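Local coordinates for uncharacterized protein (Bacteroides vulgatus, PDB 4QB7) that probably forms part of the tip of a fimbrium, the kind of surface filament that mediates bacterial adhesion and biofilm formation, at residues A[207-211]-A[212-216]. Numbering follows the deposited sequence.
Sequences VYKFD and NDTWE
V207 with E216 and K209 with T214 form antiparallel hydrogen-bonded pairs in a tight beta hairpin whose arms are strands 203-209 and 214-217. K209 N reaches T214 O at 2.8 Å, while the return bond from T214 N to K209 O is weak; here a G1 beta bulge sets two residues, D213 and T214, opposite the single K209. Between these pairs, Y208 and W215 form a non-hydrogen-bonded pair, both side chains on one side of the sheet. Y208 CB sits over the indole, 3.6 Å from the centroid of the W215 six-membered ring, a CH-pi contact. With CG anti to the backbone N (chi1 172°), the Y208 phenol turns its edge to the W215 five-membered ring, planes 63° apart. Y208 OH donates to D213 OD1 at 2.6 Å, on the anti side of the carboxylate and somewhat out of its plane. W215 NE1 donates to V167 O of strand 159-178. Replacing W215 by an alanine would probably leave Y208 CB and the phenol edge without their aromatic platform, and V167 O without its indole donor. On the other face, K209 NZ makes a long salt bridge (3.7 Å) to E216 OE1 and shares a water with N212 ND2. Strand 123-127 flanks the 203-209 arm, and the Y208-W215 face packs onto V167 and L168, with K321 pairing with D213.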
loop_
_atom_site.group_PDB
_atom_site.type_symbol
_atom_site.label_atom_id
_atom_site.label_comp_id
_atom_site.label_asym_id
_atom_site.label_seq_id
_atom_site.Cartn_x
_atom_site.Cartn_y
_atom_site.Cartn_z
ATOM N N VAL A 207 -9.375 -10.454 -3.123
ATOM C CA VAL A 207 -8.543 -11.532 -3.656
ATOM C C VAL A 207 -7.609 -10.974 -4.746
ATOM O O VAL A 207 -8.066 -10.282 -5.647
ATOM C CB VAL A 207 -9.410 -12.733 -4.156
ATOM C CG1 VAL A 207 -8.555 -13.861 -4.749
ATOM C CG2 VAL A 207 -10.292 -13.274 -3.033
ATOM N N TYR A 208 -6.303 -11.215 -4.608
ATOM C CA TYR A 208 -5.280 -10.828 -5.578
ATOM C C TYR A 208 -4.929 -12.074 -6.375
ATOM O O TYR A 208 -4.590 -13.110 -5.791
ATOM C CB TYR A 208 -4.025 -10.215 -4.904
ATOM C CG TYR A 208 -2.879 -9.998 -5.873
ATOM C CD1 TYR A 208 -2.818 -8.856 -6.675
ATOM C CD2 TYR A 208 -1.864 -10.943 -6.007
ATOM C CE1 TYR A 208 -1.791 -8.681 -7.607
ATOM C CE2 TYR A 208 -0.850 -10.790 -6.955
ATOM C CZ TYR A 208 -0.818 -9.663 -7.752
ATOM O OH TYR A 208 0.192 -9.552 -8.672
ATOM N N LYS A 209 -5.001 -11.969 -7.704
ATOM C CA LYS A 209 -4.746 -13.065 -8.620
ATOM C C LYS A 209 -3.390 -12.910 -9.276
ATOM O O LYS A 209 -3.128 -11.902 -9.940
ATOM C CB LYS A 209 -5.845 -13.117 -9.697
ATOM C CG LYS A 209 -7.256 -13.419 -9.219
ATOM C CD LYS A 209 -8.071 -13.827 -10.433
ATOM C CE LYS A 209 -9.044 -12.810 -11.015
ATOM N NZ LYS A 209 -8.508 -11.431 -11.155
ATOM N N PHE A 210 -2.526 -13.929 -9.116
ATOM C CA PHE A 210 -1.200 -13.941 -9.715
ATOM C C PHE A 210 -1.270 -14.216 -11.221
ATOM O O PHE A 210 -0.304 -13.935 -11.928
ATOM C CB PHE A 210 -0.327 -14.990 -9.032
ATOM C CG PHE A 210 0.284 -14.546 -7.731
ATOM C CD1 PHE A 210 -0.434 -14.611 -6.552
ATOM C CD2 PHE A 210 1.596 -14.098 -7.678
ATOM C CE1 PHE A 210 0.156 -14.251 -5.341
ATOM C CE2 PHE A 210 2.175 -13.723 -6.469
ATOM C CZ PHE A 210 1.453 -13.810 -5.309
ATOM N N ASP A 211 -2.389 -14.789 -11.716
ATOM C CA ASP A 211 -2.517 -15.070 -13.139
ATOM C C ASP A 211 -2.462 -13.785 -13.993
ATOM O O ASP A 211 -1.804 -13.787 -15.019
ATOM C CB ASP A 211 -3.797 -15.854 -13.445
ATOM C CG ASP A 211 -3.739 -16.568 -14.799
ATOM O OD1 ASP A 211 -2.830 -17.472 -14.982
ATOM O OD2 ASP A 211 -4.574 -16.230 -15.684
ATOM N N ASN A 212 -3.131 -12.697 -13.586
ATOM C CA ASN A 212 -3.128 -11.484 -14.405
ATOM C C ASN A 212 -2.776 -10.207 -13.607
ATOM O O ASN A 212 -2.973 -9.089 -14.126
ATOM C CB ASN A 212 -4.484 -11.317 -15.097
ATOM C CG ASN A 212 -5.642 -11.309 -14.153
ATOM O OD1 ASN A 212 -5.500 -11.539 -12.947
ATOM N ND2 ASN A 212 -6.826 -11.123 -14.703
ATOM N N ASP A 213 -2.259 -10.380 -12.369
ATOM C CA ASP A 213 -1.833 -9.286 -11.508
ATOM C C ASP A 213 -2.996 -8.256 -11.281
ATOM O O ASP A 213 -2.857 -7.056 -11.518
ATOM C CB ASP A 213 -0.553 -8.643 -12.091
ATOM C CG ASP A 213 -0.014 -7.411 -11.404
ATOM O OD1 ASP A 213 0.010 -7.391 -10.161
ATOM O OD2 ASP A 213 0.382 -6.468 -12.115
ATOM N N THR A 214 -4.154 -8.761 -10.847
ATOM C CA THR A 214 -5.328 -7.950 -10.566
ATOM C C THR A 214 -6.006 -8.422 -9.301
ATOM O O THR A 214 -5.877 -9.585 -8.901
ATOM C CB THR A 214 -6.378 -7.948 -11.726
ATOM O OG1 THR A 214 -6.961 -9.228 -11.862
ATOM C CG2 THR A 214 -5.848 -7.455 -13.051
ATOM N N TRP A 215 -6.758 -7.493 -8.692
ATOM C CA TRP A 215 -7.613 -7.656 -7.528
ATOM C C TRP A 215 -9.060 -7.859 -7.953
ATOM O O TRP A 215 -9.548 -7.224 -8.900
ATOM C CB TRP A 215 -7.547 -6.399 -6.649
ATOM C CG TRP A 215 -6.266 -6.221 -5.908
ATOM C CD1 TRP A 215 -5.213 -5.440 -6.271
ATOM C CD2 TRP A 215 -5.912 -6.821 -4.651
ATOM N NE1 TRP A 215 -4.236 -5.488 -5.302
ATOM C CE2 TRP A 215 -4.634 -6.339 -4.303
ATOM C CE3 TRP A 215 -6.562 -7.703 -3.773
ATOM C CZ2 TRP A 215 -4.003 -6.692 -3.110
ATOM C CZ3 TRP A 215 -5.930 -8.060 -2.592
ATOM C CH2 TRP A 215 -4.665 -7.565 -2.276
ATOM N N GLU A 216 -9.761 -8.701 -7.211
ATOM C CA GLU A 216 -11.187 -8.919 -7.384
ATOM C C GLU A 216 -11.837 -9.009 -5.980
ATOM O O GLU A 216 -11.123 -9.120 -4.986
ATOM C CB GLU A 216 -11.469 -10.130 -8.271
ATOM C CG GLU A 216 -10.898 -11.434 -7.759
ATOM C CD GLU A 216 -11.495 -12.662 -8.412
ATOM O OE1 GLU A 216 -11.661 -12.646 -9.652
ATOM O OE2 GLU A 216 -11.812 -13.632 -7.686
HETATM O O HOH W 1 -9.634 -10.549 -13.844
#